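Local structure of pyridine nucleotide-disulphide oxidoreductase dimerisation region (6KYY) at residues I39-A44 against D103-F108; Q137-P142 against G258-T263. The protein is a flavoprotein disulfide reductase that binds FAD and is probably involved in resistance to stress from reactive chlorine species. All blocks are in the same frame, centred on the assembly; numbering follows the deposited sequence.

Both interactions lie in the nucleotide-binding part of the chain and meet the same FAD, but at opposite ends. Interaction 1 is partly buried and continues the edge-to-edge pairing of strands 36-40 and 99-103 into the loops that receive the adenosine. Interaction 2, its centre about 19 Å from that of interaction 1, is a surface contact between strands 136-138 and 259-261, beside the flavin end. Their chemistry differs. In 39-44 against 103-108 a single backbone bond joins the segments, and the side chains of Glu40 and Gln41 and the backbone of Ala106 serve the cofactor. In 137-142 against 258-263 several backbone bonds zip the segments together, and Arg259 alone of the contact touches FAD.

Interaction 1: I39-A44 against D103-F108; sequences IEQSNA and DGQAEF. With FAD (flavin-adenine dinucleotide), chain N.
Glu40 and Asp103 form a parallel beta bridge, their CA atoms 5.1 Å apart, at the point where strand 36-40 ends. One hydrogen bond holds the backbones, from Gly104 N to Glu40 O (3.0 Å, N-H...O angle 155°), the donor sitting well above the carbonyl plane. The same oxygen receives a CA-H...O contact from Asp103. Past the bridge the chains no longer run parallel but cross, and Gln41 and Gln105 bring their CA atoms to 4.3 Å. Gly104 suits this change of course, because its backbone angles would press a CB against the preceding carbonyl. CG2 of Ile39 lies by Gly104 O and meets Ala106 CB at 4.0 Å, a small apolar contact suited to a branched chain against a methyl.

This is the adenosine end of a Rossmann-type FAD site, in which an acidic residue at the close of the second strand takes the ribose hydroxyls. Here Glu40 does so: O2B of FAD donates to its OE1 and O3B to its OE2, so both carboxylate oxygens are used on the ribose. CG lies anti to the backbone N (chi1 175°) and the chain then bends at chi2 (47°), which turns the carboxylate away from 103-108 and toward the sugar. Ser42 N also donates to OE1, and Phe18 N to OE2, which fixes the carboxylate's rotation and would probably favour its negative charge.

Gln41 lays its amide nearly flat over one face of the adenine, CD 3.4 Å from FAD C5A, its extended chain beyond CG carrying it there. Its OE1 meets CG of Gln105, whose own NE2 is bonded to Ser265 O. At the adenine rim, Ala106 reads the base through its backbone: N donates to FAD N1A at 3.1 Å, and O accepts a weak bond from N6A.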
ATOM      1  N   ILE B  39     -31.719  15.028  -1.593  1.00 18.69           N
ATOM      2  CA  ILE B  39     -32.052  15.478  -2.938  1.00 15.39           C
ATOM      3  C   ILE B  39     -30.836  15.284  -3.830  1.00  9.05           C
ATOM      4  O   ILE B  39     -29.717  15.654  -3.457  1.00 18.00           O
ATOM      5  CB  ILE B  39     -32.505  16.949  -2.941  1.00 19.03           C
ATOM      6  CG1 ILE B  39     -33.295  17.264  -1.670  1.00 22.65           C
ATOM      7  CG2 ILE B  39     -33.335  17.247  -4.181  1.00 25.47           C
ATOM      8  CD1 ILE B  39     -34.685  16.680  -1.662  1.00 30.62           C
ATOM      9  N   GLU B  40     -31.054  14.705  -5.008  1.00 14.00           N
ATOM     10  CA  GLU B  40     -29.988  14.461  -5.973  1.00 15.52           C
ATOM     11  C   GLU B  40     -30.504  14.831  -7.354  1.00 30.04           C
ATOM     12  O   GLU B  40     -31.510  14.279  -7.810  1.00 26.98           O
ATOM     13  CB  GLU B  40     -29.530  13.000  -5.930  1.00 14.53           C
ATOM     14  CG  GLU B  40     -28.513  12.630  -6.992  1.00 21.72           C
ATOM     15  CD  GLU B  40     -27.385  13.635  -7.100  1.00 23.00           C
ATOM     16  OE1 GLU B  40     -27.117  14.110  -8.224  1.00 22.67           O
ATOM     17  OE2 GLU B  40     -26.760  13.947  -6.063  1.00 28.49           O
ATOM     18  N   GLN B  41     -29.816  15.761  -8.019  1.00 28.10           N
ATOM     19  CA  GLN B  41     -30.296  16.317  -9.277  1.00 25.70           C
ATOM     20  C   GLN B  41     -30.053  15.411 -10.477  1.00 26.33           C
ATOM     21  O   GLN B  41     -30.590  15.689 -11.555  1.00 22.36           O
ATOM     22  CB  GLN B  41     -29.642  17.679  -9.531  1.00 17.45           C
ATOM     23  CG  GLN B  41     -28.179  17.601  -9.942  1.00 19.35           C
ATOM     24  CD  GLN B  41     -27.498  18.957  -9.938  1.00 31.46           C
ATOM     25  OE1 GLN B  41     -28.136  19.985  -9.705  1.00 27.98           O
ATOM     26  NE2 GLN B  41     -26.195  18.968 -10.199  1.00 16.28           N
ATOM     27  N   SER B  42     -29.275  14.342 -10.326  1.00 23.50           N
ATOM     28  CA  SER B  42     -28.912  13.490 -11.450  1.00 17.90           C
ATOM     29  C   SER B  42     -28.957  12.031 -11.026  1.00 28.22           C
ATOM     30  O   SER B  42     -28.393  11.668  -9.990  1.00 26.39           O
ATOM     31  CB  SER B  42     -27.516  13.842 -11.975  1.00 11.34           C
ATOM     32  OG  SER B  42     -27.331  13.376 -13.299  1.00 22.66           O
ATOM     33  N   ASN B  43     -29.620  11.198 -11.828  1.00 30.06           N
ATOM     34  CA  ASN B  43     -29.661   9.766 -11.556  1.00 29.96           C
ATOM     35  C   ASN B  43     -28.407   9.041 -12.031  1.00 24.80           C
ATOM     36  O   ASN B  43     -28.275   7.837 -11.783  1.00 24.65           O
ATOM     37  CB  ASN B  43     -30.911   9.141 -12.185  1.00 23.89           C
ATOM     38  CG  ASN B  43     -30.790   8.958 -13.686  1.00 22.79           C
ATOM     39  OD1 ASN B  43     -30.132   9.739 -14.371  1.00 40.99           O
ATOM     40  ND2 ASN B  43     -31.437   7.921 -14.207  1.00 27.29           N
ATOM     41  N   ALA B  44     -27.495   9.736 -12.708  1.00 29.47           N
ATOM     42  CA  ALA B  44     -26.166   9.222 -13.002  1.00 15.86           C
ATOM     43  C   ALA B  44     -25.135   9.708 -11.993  1.00 34.01           C
ATOM     44  O   ALA B  44     -23.939   9.448 -12.162  1.00 26.43           O
ATOM     45  CB  ALA B  44     -25.744   9.616 -14.419  1.00 12.77           C
ATOM     46  N   ASP B 103     -35.189  12.577  -6.526  1.00 23.61           N
ATOM     47  CA  ASP B 103     -34.579  13.099  -7.741  1.00 24.49           C
ATOM     48  C   ASP B 103     -35.096  14.503  -8.027  1.00 21.92           C
ATOM     49  O   ASP B 103     -36.285  14.787  -7.865  1.00 17.91           O
ATOM     50  CB  ASP B 103     -34.884  12.184  -8.928  1.00 17.64           C
ATOM     51  CG  ASP B 103     -34.028  10.934  -8.938  1.00 38.06           C
ATOM     52  OD1 ASP B 103     -32.845  11.024  -9.331  1.00 31.61           O
ATOM     53  OD2 ASP B 103     -34.540   9.860  -8.558  1.00 25.86           O
ATOM     54  N   GLY B 104     -34.201  15.379  -8.449  1.00 25.33           N
ATOM     55  CA  GLY B 104     -34.564  16.733  -8.826  1.00 27.19           C
ATOM     56  C   GLY B 104     -33.505  17.739  -8.421  1.00 26.82           C
ATOM     57  O   GLY B 104     -32.712  17.522  -7.505  1.00 28.38           O
ATOM     58  N   GLN B 105     -33.501  18.873  -9.121  1.00 26.07           N
ATOM     59  CA  GLN B 105     -32.550  19.953  -8.874  1.00 27.38           C
ATOM     60  C   GLN B 105     -33.106  20.854  -7.776  1.00 28.93           C
ATOM     61  O   GLN B 105     -34.128  21.520  -7.968  1.00 35.16           O
ATOM     62  CB  GLN B 105     -32.293  20.740 -10.155  1.00 24.39           C
ATOM     63  CG  GLN B 105     -31.080  21.654 -10.094  1.00 25.99           C
ATOM     64  CD  GLN B 105     -31.455  23.107  -9.881  1.00 31.31           C
ATOM     65  OE1 GLN B 105     -32.340  23.637 -10.553  1.00 38.64           O
ATOM     66  NE2 GLN B 105     -30.780  23.762  -8.943  1.00 30.80           N
ATOM     67  N   ALA B 106     -32.428  20.883  -6.632  1.00 24.58           N
ATOM     68  CA  ALA B 106     -32.912  21.632  -5.483  1.00 20.15           C
ATOM     69  C   ALA B 106     -32.575  23.114  -5.607  1.00 20.29           C
ATOM     70  O   ALA B 106     -31.554  23.500  -6.184  1.00 26.56           O
ATOM     71  CB  ALA B 106     -32.321  21.072  -4.189  1.00  8.90           C
ATOM     72  N   GLU B 107     -33.452  23.945  -5.047  1.00 25.95           N
ATOM     73  CA  GLU B 107     -33.300  25.391  -5.088  1.00 23.89           C
ATOM     74  C   GLU B 107     -33.927  25.971  -3.829  1.00 23.98           C
ATOM     75  O   GLU B 107     -35.030  25.571  -3.445  1.00 19.11           O
ATOM     76  CB  GLU B 107     -33.960  25.979  -6.340  1.00 35.18           C
ATOM     77  CG  GLU B 107     -33.818  27.483  -6.488  1.00 32.94           C
ATOM     78  CD  GLU B 107     -34.846  28.070  -7.436  1.00 22.56           C
ATOM     79  OE1 GLU B 107     -35.990  28.313  -6.997  1.00 30.16           O
ATOM     80  OE2 GLU B 107     -34.514  28.283  -8.621  1.00 25.85           O
ATOM     81  N   PHE B 108     -33.224  26.904  -3.190  1.00 21.56           N
ATOM     82  CA  PHE B 108     -33.678  27.477  -1.927  1.00 27.60           C
ATOM     83  C   PHE B 108     -34.802  28.473  -2.190  1.00 28.57           C
ATOM     84  O   PHE B 108     -34.588  29.509  -2.826  1.00 33.92           O
ATOM     85  CB  PHE B 108     -32.520  28.151  -1.198  1.00 22.80           C
ATOM     86  CG  PHE B 108     -31.773  27.242  -0.262  1.00 14.69           C
ATOM     87  CD1 PHE B 108     -32.363  26.785   0.905  1.00 15.23           C
ATOM     88  CD2 PHE B 108     -30.474  26.853  -0.546  1.00 16.18           C
ATOM     89  CE1 PHE B 108     -31.675  25.951   1.768  1.00 12.85           C
ATOM     90  CE2 PHE B 108     -29.781  26.021   0.313  1.00 16.30           C
ATOM     91  CZ  PHE B 108     -30.382  25.569   1.473  1.00 12.09           C
TER
HETATM   92  PA  FAD N 501     -19.925  15.571  -4.283  1.00 26.90           P
HETATM   93  O1A FAD N 501     -19.325  16.501  -5.269  1.00 24.59           O
HETATM   94  O2A FAD N 501     -19.276  14.185  -4.193  1.00 30.08           O
HETATM   95  O5B FAD N 501     -21.464  15.410  -4.546  1.00 30.02           O
HETATM   96  C5B FAD N 501     -22.198  16.383  -5.318  1.00 23.15           C
HETATM   97  C4B FAD N 501     -23.555  15.813  -5.647  1.00 30.17           C
HETATM   98  O4B FAD N 501     -24.574  16.819  -5.437  1.00 21.28           O
HETATM   99  C3B FAD N 501     -23.721  15.314  -7.083  1.00 22.16           C
HETATM  100  O3B FAD N 501     -24.376  14.052  -7.101  1.00 29.01           O
HETATM  101  C2B FAD N 501     -24.565  16.411  -7.740  1.00 14.48           C
HETATM  102  O2B FAD N 501     -25.384  15.895  -8.783  1.00 14.60           O
HETATM  103  C1B FAD N 501     -25.421  16.868  -6.563  1.00 18.94           C
HETATM  104  N9A FAD N 501     -25.949  18.223  -6.690  1.00 25.58           N
HETATM  105  C8A FAD N 501     -25.262  19.351  -7.053  1.00 25.76           C
HETATM  106  N7A FAD N 501     -25.996  20.439  -7.086  1.00 18.69           N
HETATM  107  C5A FAD N 501     -27.257  19.993  -6.721  1.00 12.42           C
HETATM  108  C6A FAD N 501     -28.490  20.656  -6.564  1.00 13.51           C
HETATM  109  N6A FAD N 501     -28.661  21.965  -6.764  1.00 21.58           N
HETATM  110  N1A FAD N 501     -29.557  19.915  -6.187  1.00 17.59           N
HETATM  111  C2A FAD N 501     -29.392  18.606  -5.984  1.00 15.74           C
HETATM  112  N3A FAD N 501     -28.282  17.874  -6.101  1.00 20.97           N
HETATM  113  C4A FAD N 501     -27.244  18.630  -6.473  1.00 21.72           C
HETATM  114  N1  FAD N 501     -10.654  13.315  -3.915  1.00 27.18           N
HETATM  115  C2  FAD N 501      -9.789  12.533  -3.203  1.00 23.07           C
HETATM  116  O2  FAD N 501      -9.828  12.483  -1.968  1.00 37.33           O
HETATM  117  N3  FAD N 501      -8.845  11.773  -3.870  1.00 14.82           N
HETATM  118  C4  FAD N 501      -8.654  11.725  -5.237  1.00 25.01           C
HETATM  119  O4  FAD N 501      -7.784  11.000  -5.713  1.00 35.08           O
HETATM  120  C4X FAD N 501      -9.576  12.564  -5.984  1.00 21.44           C
HETATM  121  N5  FAD N 501      -9.493  12.555  -7.282  1.00 27.83           N
HETATM  122  C5X FAD N 501     -10.375  13.350  -7.995  1.00 30.18           C
HETATM  123  C6  FAD N 501     -10.287  13.367  -9.386  1.00 34.83           C
HETATM  124  C7  FAD N 501     -11.150  14.147 -10.148  1.00 52.60           C
HETATM  125  C7M FAD N 501     -11.025  14.141 -11.649  1.00 34.20           C
HETATM  126  C8  FAD N 501     -12.123  14.931  -9.508  1.00 32.28           C
HETATM  127  C8M FAD N 501     -13.072  15.786 -10.303  1.00 22.13           C
HETATM  128  C9  FAD N 501     -12.214  14.918  -8.119  1.00 25.94           C
HETATM  129  C9A FAD N 501     -11.351  14.135  -7.362  1.00 18.71           C
HETATM  130  N10 FAD N 501     -11.421  14.093  -5.955  1.00 19.12           N
HETATM  131  C10 FAD N 501     -10.546  13.319  -5.233  1.00 18.83           C
HETATM  132  C1' FAD N 501     -12.413  14.900  -5.228  1.00 26.43           C
HETATM  133  C2' FAD N 501     -13.702  14.143  -4.925  1.00 19.15           C
HETATM  134  O2' FAD N 501     -14.368  13.793  -6.138  1.00 27.12           O
HETATM  135  C3' FAD N 501     -14.621  15.036  -4.089  1.00 23.91           C
HETATM  136  O3' FAD N 501     -13.824  15.887  -3.274  1.00 21.95           O
HETATM  137  C4' FAD N 501     -15.601  14.271  -3.198  1.00 30.64           C
HETATM  138  O4' FAD N 501     -16.572  13.613  -4.012  1.00 41.87           O
HETATM  139  C5' FAD N 501     -16.281  15.163  -2.180  1.00 21.92           C
HETATM  140  O5' FAD N 501     -17.441  15.770  -2.786  1.00 20.19           O
HETATM  141  P   FAD N 501     -18.613  16.348  -1.908  1.00 20.18           P
HETATM  142  O1P FAD N 501     -18.833  15.449  -0.687  1.00 16.75           O
HETATM  143  O2P FAD N 501     -18.368  17.771  -1.587  1.00 38.20           O
HETATM  144  O3P FAD N 501     -19.892  16.217  -2.836  1.00 30.22           O

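Interaction 2: Q137-P142 against G258-T263; sequences QTVVPP and GRQPAT
Gln137 and Gln260 face each other as an antiparallel hydrogen-bonded pair. Gln137 N donates to Gln260 O at 2.8 Å, and Gln260 N returns a bond to Gln137 O at 2.9 Å. A third backbone bond, from Val139 N to Gly258 O (3.1 Å, N-H...O angle 157°), extends the ladder past the non-hydrogen-bonded pair Thr138 and Arg259. Gly258 adopts backbone angles at which a CB would meet the preceding carbonyl, so glycine fits this end of the ribbon.

Side chains add less polar grip. Gln137 has CG between its backbone N and carbonyl carbon (chi1 74°) and is extended from there, which carries NE2 along the partner chain to a weak bond with Pro261 O at 3.4 Å. Ala262 offers its CB to the same amide, 3.7 Å from Gln137 NE2, its small methyl letting the flat group settle close. Val139 crosses Gln260 at about a right angle, its CG2 branch lying along the glutamine from CB to OE1. On the other side of the ribbon Arg259 bends at chi3 and brings one guanidinium face over Gln137 CA; it also touches Thr49, Ile53 and the methyl-bearing edge of the flavin.

In pyridine nucleotide-disulfide oxidoreductases of this class two such passages join the FAD domain to the inserted nucleotide domain, and the places of 137-142 and 258-263 in the chain are consistent with these passages. Three backbone bonds against one weak side-chain bond imply that the main chains carry the polar hold, while the side chains add mainly packing.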
ATOM      1  N   GLN B 137     -17.833  22.155  -9.309  1.00 34.88           N
ATOM      2  CA  GLN B 137     -18.065  22.051 -10.742  1.00 26.51           C
ATOM      3  C   GLN B 137     -16.828  22.548 -11.476  1.00 26.36           C
ATOM      4  O   GLN B 137     -15.994  23.262 -10.912  1.00 19.66           O
ATOM      5  CB  GLN B 137     -19.303  22.845 -11.173  1.00 23.81           C
ATOM      6  CG  GLN B 137     -19.094  24.351 -11.192  1.00 23.33           C
ATOM      7  CD  GLN B 137     -20.395  25.124 -11.106  1.00 31.10           C
ATOM      8  OE1 GLN B 137     -21.377  24.785 -11.765  1.00 43.54           O
ATOM      9  NE2 GLN B 137     -20.407  26.172 -10.290  1.00 28.81           N
ATOM     10  N   THR B 138     -16.722  22.167 -12.747  1.00 31.47           N
ATOM     11  CA  THR B 138     -15.553  22.521 -13.542  1.00 27.88           C
ATOM     12  C   THR B 138     -15.476  24.029 -13.759  1.00 20.85           C
ATOM     13  O   THR B 138     -16.478  24.683 -14.059  1.00 16.51           O
ATOM     14  CB  THR B 138     -15.589  21.805 -14.896  1.00 17.19           C
ATOM     15  OG1 THR B 138     -15.616  20.388 -14.690  1.00 19.50           O
ATOM     16  CG2 THR B 138     -14.365  22.161 -15.731  1.00 19.28           C
ATOM     17  N   VAL B 139     -14.277  24.578 -13.589  1.00 17.21           N
ATOM     18  CA  VAL B 139     -13.998  25.968 -13.926  1.00 28.49           C
ATOM     19  C   VAL B 139     -13.629  26.034 -15.401  1.00 25.19           C
ATOM     20  O   VAL B 139     -12.773  25.274 -15.870  1.00 30.27           O
ATOM     21  CB  VAL B 139     -12.870  26.535 -13.047  1.00 25.12           C
ATOM     22  CG1 VAL B 139     -12.329  27.829 -13.636  1.00 23.30           C
ATOM     23  CG2 VAL B 139     -13.365  26.758 -11.629  1.00 25.53           C
ATOM     24  N   VAL B 140     -14.279  26.928 -16.133  1.00 25.60           N
ATOM     25  CA  VAL B 140     -14.043  27.115 -17.561  1.00 19.43           C
ATOM     26  C   VAL B 140     -13.281  28.424 -17.741  1.00 24.40           C
ATOM     27  O   VAL B 140     -13.815  29.493 -17.418  1.00 37.42           O
ATOM     28  CB  VAL B 140     -15.357  27.126 -18.358  1.00 11.64           C
ATOM     29  CG1 VAL B 140     -15.071  27.051 -19.848  1.00 20.93           C
ATOM     30  CG2 VAL B 140     -16.250  25.975 -17.921  1.00  8.78           C
ATOM     31  N   PRO B 141     -12.042  28.392 -18.239  1.00 24.18           N
ATOM     32  CA  PRO B 141     -11.300  29.638 -18.417  1.00 26.04           C
ATOM     33  C   PRO B 141     -11.928  30.491 -19.502  1.00 34.48           C
ATOM     34  O   PRO B 141     -12.531  29.966 -20.455  1.00 28.16           O
ATOM     35  CB  PRO B 141      -9.893  29.157 -18.825  1.00 26.22           C
ATOM     36  CG  PRO B 141      -9.840  27.712 -18.429  1.00 25.85           C
ATOM     37  CD  PRO B 141     -11.237  27.210 -18.581  1.00 26.80           C
ATOM     38  N   PRO B 142     -11.813  31.819 -19.405  1.00 36.16           N
ATOM     39  CA  PRO B 142     -12.448  32.711 -20.399  1.00 32.09           C
ATOM     40  C   PRO B 142     -11.630  32.824 -21.681  1.00 41.91           C
ATOM     41  O   PRO B 142     -11.024  33.852 -22.001  1.00 33.25           O
ATOM     42  CB  PRO B 142     -12.548  34.041 -19.638  1.00 27.96           C
ATOM     43  CG  PRO B 142     -11.774  33.867 -18.339  1.00 21.33           C
ATOM     44  CD  PRO B 142     -11.047  32.569 -18.401  1.00 34.74           C
ATOM     45  N   GLY B 258      -9.046  23.372 -12.538  1.00 23.07           N
ATOM     46  CA  GLY B 258      -9.561  23.416 -11.187  1.00 26.37           C
ATOM     47  C   GLY B 258     -11.078  23.357 -11.128  1.00 21.29           C
ATOM     48  O   GLY B 258     -11.784  23.579 -12.110  1.00 21.16           O
ATOM     49  N   ARG B 259     -11.577  23.041  -9.936  1.00 22.24           N
ATOM     50  CA  ARG B 259     -13.005  22.997  -9.661  1.00 19.89           C
ATOM     51  C   ARG B 259     -13.355  24.042  -8.612  1.00 23.07           C
ATOM     52  O   ARG B 259     -12.573  24.312  -7.696  1.00 50.94           O
ATOM     53  CB  ARG B 259     -13.441  21.613  -9.171  1.00 23.37           C
ATOM     54  CG  ARG B 259     -12.900  20.462  -9.993  1.00 14.25           C
ATOM     55  CD  ARG B 259     -13.702  19.202  -9.736  1.00 17.70           C
ATOM     56  NE  ARG B 259     -14.800  19.049 -10.684  1.00 18.52           N
ATOM     57  CZ  ARG B 259     -16.009  18.601 -10.361  1.00 20.60           C
ATOM     58  NH1 ARG B 259     -16.279  18.261  -9.107  1.00 14.72           N
ATOM     59  NH2 ARG B 259     -16.949  18.495 -11.291  1.00 15.68           N
ATOM     60  N   GLN B 260     -14.537  24.630  -8.755  1.00 28.92           N
ATOM     61  CA  GLN B 260     -15.016  25.626  -7.812  1.00 31.37           C
ATOM     62  C   GLN B 260     -16.391  25.227  -7.299  1.00 21.22           C
ATOM     63  O   GLN B 260     -17.131  24.515  -7.986  1.00 19.58           O
ATOM     64  CB  GLN B 260     -15.079  27.019  -8.456  1.00 36.57           C
ATOM     65  CG  GLN B 260     -16.284  27.260  -9.347  1.00 52.89           C
ATOM     66  CD  GLN B 260     -16.220  28.598 -10.052  1.00 57.42           C
ATOM     67  OE1 GLN B 260     -15.141  29.165 -10.235  1.00 38.75           O
ATOM     68  NE2 GLN B 260     -17.377  29.116 -10.448  1.00 50.44           N
ATOM     69  N   PRO B 261     -16.746  25.655  -6.087  1.00 29.17           N
ATOM     70  CA  PRO B 261     -18.042  25.271  -5.514  1.00 30.17           C
ATOM     71  C   PRO B 261     -19.203  25.613  -6.437  1.00 36.29           C
ATOM     72  O   PRO B 261     -19.202  26.640  -7.119  1.00 39.32           O
ATOM     73  CB  PRO B 261     -18.101  26.078  -4.213  1.00 32.38           C
ATOM     74  CG  PRO B 261     -16.675  26.264  -3.836  1.00 28.11           C
ATOM     75  CD  PRO B 261     -15.913  26.395  -5.123  1.00 23.09           C
ATOM     76  N   ALA B 262     -20.197  24.729  -6.459  1.00 41.22           N
ATOM     77  CA  ALA B 262     -21.396  24.898  -7.275  1.00 37.34           C
ATOM     78  C   ALA B 262     -22.515  25.392  -6.364  1.00 26.02           C
ATOM     79  O   ALA B 262     -23.126  24.609  -5.630  1.00 26.21           O
ATOM     80  CB  ALA B 262     -21.770  23.593  -7.971  1.00 23.47           C
ATOM     81  N   THR B 263     -22.781  26.696  -6.413  1.00 20.82           N
ATOM     82  CA  THR B 263     -23.800  27.315  -5.573  1.00 20.44           C
ATOM     83  C   THR B 263     -24.780  28.201  -6.324  1.00 26.26           C
ATOM     84  O   THR B 263     -25.863  28.464  -5.787  1.00 25.34           O
ATOM     85  CB  THR B 263     -23.148  28.161  -4.468  1.00 16.03           C
ATOM     86  OG1 THR B 263     -22.010  28.849  -5.001  1.00 20.04           O
ATOM     87  CG2 THR B 263     -22.712  27.284  -3.316  1.00 19.97           C
TER